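Long-range contact in 2-methyl-3-hydroxypyridine-5-carboxylic acid oxygenase (Mesorhizobium loti, PDB 3ALJ), which probably uses its FAD to oxygenate 2-methyl-3-hydroxypyridine-5-carboxylic acid and open the pyridine ring: residues A[70-82]-A[94-108]. Numbering follows the deposited sequence. Where two conformers were deposited one is given.
Sequences DDVLQGSHTPPTY and ETFNGLPWRIMTRSH. With FAD (flavin-adenine dinucleotide), chain B.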
# COMPACT_ATOMS: atom_id res chain seq x y z
N ASP A 70 12.95 -1.29 12.49
CA ASP A 70 12.74 -2.02 13.76
C ASP A 70 11.38 -2.04 14.33
O ASP A 70 10.90 -3.10 14.76
CB ASP A 70 13.54 -1.25 14.88
CG ASP A 70 15.05 -1.13 14.57
OD1 ASP A 70 15.61 -1.99 13.82
OD2 ASP A 70 15.69 -0.16 15.12
N ASP A 71 10.76 -0.89 14.38
CA ASP A 71 9.49 -0.81 14.98
C ASP A 71 8.47 -1.59 14.08
O ASP A 71 7.45 -2.04 14.62
CB ASP A 71 9.01 0.69 15.07
CG ASP A 71 9.42 1.39 16.34
OD1 ASP A 71 10.10 0.80 17.19
OD2 ASP A 71 9.04 2.63 16.42
N VAL A 72 8.68 -1.63 12.74
CA VAL A 72 7.76 -2.43 11.92
C VAL A 72 7.96 -3.95 12.13
O VAL A 72 7.04 -4.69 12.22
CB VAL A 72 7.97 -1.99 10.47
CG1 VAL A 72 7.26 -2.95 9.52
CG2 VAL A 72 7.37 -0.56 10.26
N LEU A 73 9.27 -4.34 12.13
CA LEU A 73 9.52 -5.82 12.25
C LEU A 73 9.06 -6.42 13.57
O LEU A 73 8.53 -7.51 13.63
CB LEU A 73 11.04 -6.13 12.13
CG LEU A 73 11.62 -5.82 10.74
CD1 LEU A 73 13.12 -6.29 10.69
CD2 LEU A 73 10.85 -6.62 9.61
N GLN A 74 9.17 -5.62 14.68
CA GLN A 74 8.58 -6.04 15.95
C GLN A 74 7.05 -6.09 15.85
O GLN A 74 6.50 -5.04 15.39
CB GLN A 74 9.00 -5.02 16.98
CG GLN A 74 8.43 -5.31 18.35
CD GLN A 74 9.04 -6.61 18.97
OE1 GLN A 74 10.25 -6.91 18.86
NE2 GLN A 74 8.18 -7.36 19.61
N GLY A 75 6.39 -7.19 16.11
CA GLY A 75 4.93 -7.21 15.94
C GLY A 75 4.41 -7.49 14.51
O GLY A 75 3.20 -7.32 14.29
N SER A 76 5.32 -7.90 13.60
CA SER A 76 4.83 -8.30 12.27
C SER A 76 5.49 -9.68 11.92
O SER A 76 6.26 -10.19 12.72
CB SER A 76 5.12 -7.24 11.24
OG SER A 76 6.55 -7.05 11.09
N HIS A 77 5.09 -10.21 10.79
CA HIS A 77 5.37 -11.64 10.46
C HIS A 77 5.85 -11.84 9.10
O HIS A 77 5.28 -11.36 8.15
CB HIS A 77 4.00 -12.35 10.71
CG HIS A 77 3.93 -13.84 10.41
ND1 HIS A 77 4.41 -14.76 11.30
CD2 HIS A 77 3.20 -14.53 9.52
CE1 HIS A 77 4.15 -15.99 10.85
NE2 HIS A 77 3.40 -15.89 9.76
N THR A 78 6.85 -12.72 9.01
CA THR A 78 7.17 -13.29 7.70
C THR A 78 6.68 -14.72 7.67
O THR A 78 7.28 -15.59 8.39
CB THR A 78 8.69 -13.31 7.27
OG1 THR A 78 9.21 -11.95 7.34
CG2 THR A 78 8.91 -13.85 5.84
N PRO A 79 5.64 -15.10 6.92
CA PRO A 79 5.25 -16.51 6.88
C PRO A 79 6.42 -17.41 6.38
O PRO A 79 7.27 -16.98 5.62
CB PRO A 79 4.10 -16.55 5.81
CG PRO A 79 3.55 -15.13 5.87
CD PRO A 79 4.81 -14.24 5.99
N PRO A 80 6.34 -18.71 6.82
CA PRO A 80 7.37 -19.63 6.27
C PRO A 80 7.25 -19.82 4.81
O PRO A 80 8.24 -20.17 4.19
CB PRO A 80 7.04 -20.98 6.88
CG PRO A 80 6.20 -20.65 8.09
CD PRO A 80 5.47 -19.27 7.86
N THR A 81 6.07 -19.70 4.20
CA THR A 81 5.89 -19.83 2.80
C THR A 81 4.64 -19.04 2.36
O THR A 81 3.75 -18.77 3.18
CB THR A 81 5.73 -21.32 2.35
OG1 THR A 81 5.86 -21.33 0.89
CG2 THR A 81 4.56 -21.99 2.82
N TYR A 82 4.67 -18.64 1.07
CA TYR A 82 3.46 -18.09 0.41
C TYR A 82 2.87 -19.24 -0.41
O TYR A 82 3.41 -19.68 -1.41
CB TYR A 82 3.91 -16.92 -0.45
CG TYR A 82 2.80 -16.11 -1.01
CD1 TYR A 82 1.76 -16.71 -1.80
CD2 TYR A 82 2.76 -14.71 -0.79
CE1 TYR A 82 0.73 -15.86 -2.34
CE2 TYR A 82 1.77 -13.91 -1.36
CZ TYR A 82 0.79 -14.49 -2.09
OH TYR A 82 -0.20 -13.71 -2.73
N GLU A 94 5.76 -20.87 -2.30
CA GLU A 94 6.85 -20.01 -2.88
C GLU A 94 7.51 -19.26 -1.75
O GLU A 94 6.86 -18.71 -0.83
CB GLU A 94 6.20 -18.97 -3.87
CG GLU A 94 5.63 -19.64 -5.10
CD GLU A 94 4.81 -18.66 -5.93
OE1 GLU A 94 3.61 -18.54 -5.70
OE2 GLU A 94 5.39 -18.07 -6.85
N THR A 95 8.85 -19.16 -1.81
CA THR A 95 9.63 -18.41 -0.79
C THR A 95 10.59 -17.44 -1.45
O THR A 95 11.35 -16.77 -0.74
CB THR A 95 10.37 -19.35 0.18
OG1 THR A 95 11.29 -20.12 -0.58
CG2 THR A 95 9.41 -20.20 0.98
N PHE A 96 10.64 -17.32 -2.78
CA PHE A 96 11.32 -16.18 -3.45
C PHE A 96 12.81 -16.10 -3.24
O PHE A 96 13.39 -15.04 -3.20
CB PHE A 96 10.69 -14.82 -2.95
CG PHE A 96 9.15 -14.89 -2.68
CD1 PHE A 96 8.30 -15.28 -3.71
CD2 PHE A 96 8.61 -14.54 -1.47
CE1 PHE A 96 6.91 -15.34 -3.51
CE2 PHE A 96 7.22 -14.56 -1.25
CZ PHE A 96 6.40 -14.96 -2.27
N ASN A 97 13.41 -17.27 -3.04
CA ASN A 97 14.88 -17.36 -2.84
C ASN A 97 15.37 -16.34 -1.81
O ASN A 97 16.35 -15.63 -2.00
CB ASN A 97 15.64 -17.26 -4.12
CG ASN A 97 17.13 -17.81 -3.89
OD1 ASN A 97 17.41 -18.70 -2.98
ND2 ASN A 97 18.08 -17.21 -4.63
N GLY A 98 14.62 -16.28 -0.72
CA GLY A 98 15.07 -15.47 0.39
C GLY A 98 14.69 -13.97 0.35
O GLY A 98 15.03 -13.26 1.31
N LEU A 99 14.06 -13.50 -0.72
CA LEU A 99 13.68 -12.09 -0.79
C LEU A 99 12.84 -11.75 0.47
O LEU A 99 11.82 -12.40 0.71
CB LEU A 99 12.79 -11.94 -1.99
CG LEU A 99 12.17 -10.59 -2.26
CD1 LEU A 99 13.12 -9.64 -2.78
CD2 LEU A 99 10.99 -10.82 -3.30
N PRO A 100 13.28 -10.71 1.19
CA PRO A 100 12.47 -10.35 2.37
C PRO A 100 11.03 -9.88 2.07
O PRO A 100 10.77 -9.30 1.03
CB PRO A 100 13.28 -9.22 2.95
CG PRO A 100 14.77 -9.55 2.56
CD PRO A 100 14.61 -10.07 1.21
N TRP A 101 10.10 -10.27 2.97
CA TRP A 101 8.69 -9.82 2.87
C TRP A 101 8.13 -9.90 4.23
O TRP A 101 8.70 -10.49 5.16
CB TRP A 101 7.91 -10.63 1.80
CG TRP A 101 7.82 -12.11 2.04
CD1 TRP A 101 8.86 -13.05 2.04
CD2 TRP A 101 6.60 -12.86 2.25
NE1 TRP A 101 8.34 -14.33 2.30
CE2 TRP A 101 6.96 -14.23 2.42
CE3 TRP A 101 5.20 -12.51 2.37
CZ2 TRP A 101 6.02 -15.24 2.63
CZ3 TRP A 101 4.31 -13.48 2.52
CH2 TRP A 101 4.66 -14.83 2.67
N ARG A 102 6.95 -9.28 4.40
CA ARG A 102 6.41 -9.11 5.75
C ARG A 102 4.96 -8.81 5.65
O ARG A 102 4.50 -8.06 4.73
CB ARG A 102 7.09 -7.87 6.43
CG ARG A 102 7.08 -7.97 7.98
CD ARG A 102 8.07 -9.12 8.47
NE ARG A 102 8.21 -9.02 9.91
CZ ARG A 102 9.10 -9.79 10.55
NH1 ARG A 102 9.74 -10.77 9.91
NH2 ARG A 102 9.34 -9.62 11.81
N ILE A 103 4.15 -9.32 6.57
CA ILE A 103 2.70 -9.04 6.67
C ILE A 103 2.51 -8.34 8.01
O ILE A 103 3.14 -8.66 9.03
CB ILE A 103 1.87 -10.29 6.66
CG1 ILE A 103 2.19 -11.08 5.36
CG2 ILE A 103 0.40 -9.97 6.70
CD1 ILE A 103 1.47 -12.43 5.32
N MET A 104 1.61 -7.33 7.99
CA MET A 104 1.34 -6.54 9.24
C MET A 104 -0.03 -5.93 9.10
O MET A 104 -0.58 -5.79 8.02
CB MET A 104 2.39 -5.43 9.46
CG MET A 104 2.38 -4.45 8.25
SD MET A 104 4.00 -3.62 8.08
CE MET A 104 4.92 -5.01 7.27
N THR A 105 -0.50 -5.44 10.23
CA THR A 105 -1.74 -4.60 10.10
C THR A 105 -1.33 -3.21 9.54
O THR A 105 -0.23 -2.74 9.75
CB THR A 105 -2.50 -4.49 11.47
OG1 THR A 105 -1.74 -3.68 12.38
CG2 THR A 105 -2.80 -5.86 12.10
N ARG A 106 -2.35 -2.62 8.91
CA ARG A 106 -2.18 -1.27 8.45
C ARG A 106 -1.86 -0.31 9.58
O ARG A 106 -1.01 0.58 9.43
CB ARG A 106 -3.49 -0.82 7.74
CG ARG A 106 -3.44 -1.53 6.41
CD ARG A 106 -3.93 -0.85 5.32
NE ARG A 106 -3.82 -1.55 4.02
CZ ARG A 106 -3.62 -0.92 2.86
NH1 ARG A 106 -3.41 0.35 2.83
NH2 ARG A 106 -3.63 -1.65 1.77
N SER A 107 -2.56 -0.47 10.70
CA SER A 107 -2.28 0.38 11.84
C SER A 107 -0.86 0.23 12.33
O SER A 107 -0.20 1.21 12.68
CB SER A 107 -3.27 0.04 12.92
OG SER A 107 -4.53 0.57 12.52
N HIS A 108 -0.33 -1.02 12.26
CA HIS A 108 1.06 -1.19 12.72
C HIS A 108 2.03 -0.43 11.88
O HIS A 108 2.92 0.24 12.41
CB HIS A 108 1.34 -2.73 12.71
CG HIS A 108 2.69 -3.07 13.23
ND1 HIS A 108 2.95 -3.10 14.59
CD2 HIS A 108 3.81 -3.45 12.60
CE1 HIS A 108 4.21 -3.50 14.76
NE2 HIS A 108 4.74 -3.75 13.57
PA FAD B . -3.46 6.85 1.04
O1A FAD B . -2.98 5.67 1.83
O2A FAD B . -4.75 6.82 0.46
O5B FAD B . -3.31 8.11 1.99
C5B FAD B . -3.73 9.44 1.55
C4B FAD B . -3.93 10.16 2.87
O4B FAD B . -4.26 11.51 2.42
C3B FAD B . -5.11 9.72 3.66
O3B FAD B . -4.80 9.62 5.06
C2B FAD B . -6.21 10.80 3.32
O2B FAD B . -7.16 11.00 4.38
C1B FAD B . -5.41 12.05 3.18
N9A FAD B . -5.95 12.99 2.25
C8A FAD B . -6.72 12.78 1.13
N7A FAD B . -6.95 13.93 0.47
C5A FAD B . -6.31 14.92 1.20
C6A FAD B . -6.12 16.28 0.96
N6A FAD B . -6.70 16.89 -0.13
N1A FAD B . -5.40 16.94 1.87
C2A FAD B . -4.87 16.37 2.96
N3A FAD B . -4.99 15.04 3.23
C4A FAD B . -5.69 14.33 2.30
N1 FAD B . -0.15 -1.99 -1.12
C2 FAD B . 0.88 -2.69 -0.68
O2 FAD B . 2.05 -2.27 -0.71
N3 FAD B . 0.68 -3.97 -0.17
C4 FAD B . -0.60 -4.52 -0.07
O4 FAD B . -0.74 -5.64 0.56
C4X FAD B . -1.65 -3.77 -0.55
N5 FAD B . -2.97 -4.34 -0.58
C5X FAD B . -4.01 -3.60 -1.13
C6 FAD B . -5.29 -4.16 -1.27
C7 FAD B . -6.33 -3.42 -1.76
C7M FAD B . -7.74 -4.07 -1.88
C8 FAD B . -6.12 -2.12 -2.19
C8M FAD B . -7.26 -1.26 -2.78
C9 FAD B . -4.85 -1.55 -2.06
C9A FAD B . -3.76 -2.31 -1.57
N10 FAD B . -2.41 -1.75 -1.47
C10 FAD B . -1.39 -2.50 -1.01
C1' FAD B . -2.16 -0.32 -1.99
C2' FAD B . -2.12 0.63 -0.80
O2' FAD B . -3.35 0.52 -0.06
C3' FAD B . -2.06 2.08 -1.32
O3' FAD B . -1.26 2.07 -2.56
C4' FAD B . -1.39 3.03 -0.41
O4' FAD B . -2.19 3.09 0.80
C5' FAD B . -1.35 4.41 -0.98
O5' FAD B . -0.71 5.27 -0.03
P FAD B . -0.85 6.82 -0.27
O1P FAD B . -0.17 7.45 0.87
O2P FAD B . -0.48 7.22 -1.66
O3P FAD B . -2.45 7.10 -0.19
O HOH W 1 1.06 -6.15 12.69
O HOH W 2 8.86 -17.06 3.22
O HOH W 3 2.21 -19.86 -3.88
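R102 sets off with CG anti to its backbone N (chi1 -155°) and bends at chi2 (69°), which brings its guanidinium alongside S76 and the end of helix 69-73. S76 turns OG between its own N and carbonyl carbon (chi1 63°) to meet it. R102 NE donates to S76 OG at 2.8 Å, nearly straight. R102 NH2 donates to L73 O and R102 NH1 to T78 OG1, 2.9 Å each. All three acceptors lie at the edge of the guanidinium, near its plane. L73 CD2 lies over one face, and H77 CA over the other. With an alanine here, S76 OG and T78 OG1 would probably each lose the donor R102 supplies, L73 O would keep the bond from S76 N, and L73 CD2 would lose the flat group it lies against.

S76 OG donates a hydrogen bond to V72 O. H108 NE2 donates to V72 O (2.8 Å) from the opposite face of the carbonyl plane to S76 OG. T78 OG1 donates to W101 O (2.7 Å). H77 and I103 form an antiparallel hydrogen-bonded pair, a single bridge. P79 CD sits over the six-membered ring of W101, 3.6 Å from its centroid, and T78 CG2 over the five-membered ring. F96 CE2 takes the other face. P79 CG also presses on I103 CD1. Further along, Y82 and E94 form an antiparallel hydrogen-bonded pair.

R106 follows strand 101-105 directly. R106 NH1 and NH2 both donate to FAD O2', 2.9 Å each. The contact thus joins helix 69-73 and the following loop to a strand leading into the FAD site, within the FAD-binding domain, consistent with the fold of the aromatic-hydroxylase flavoproteins.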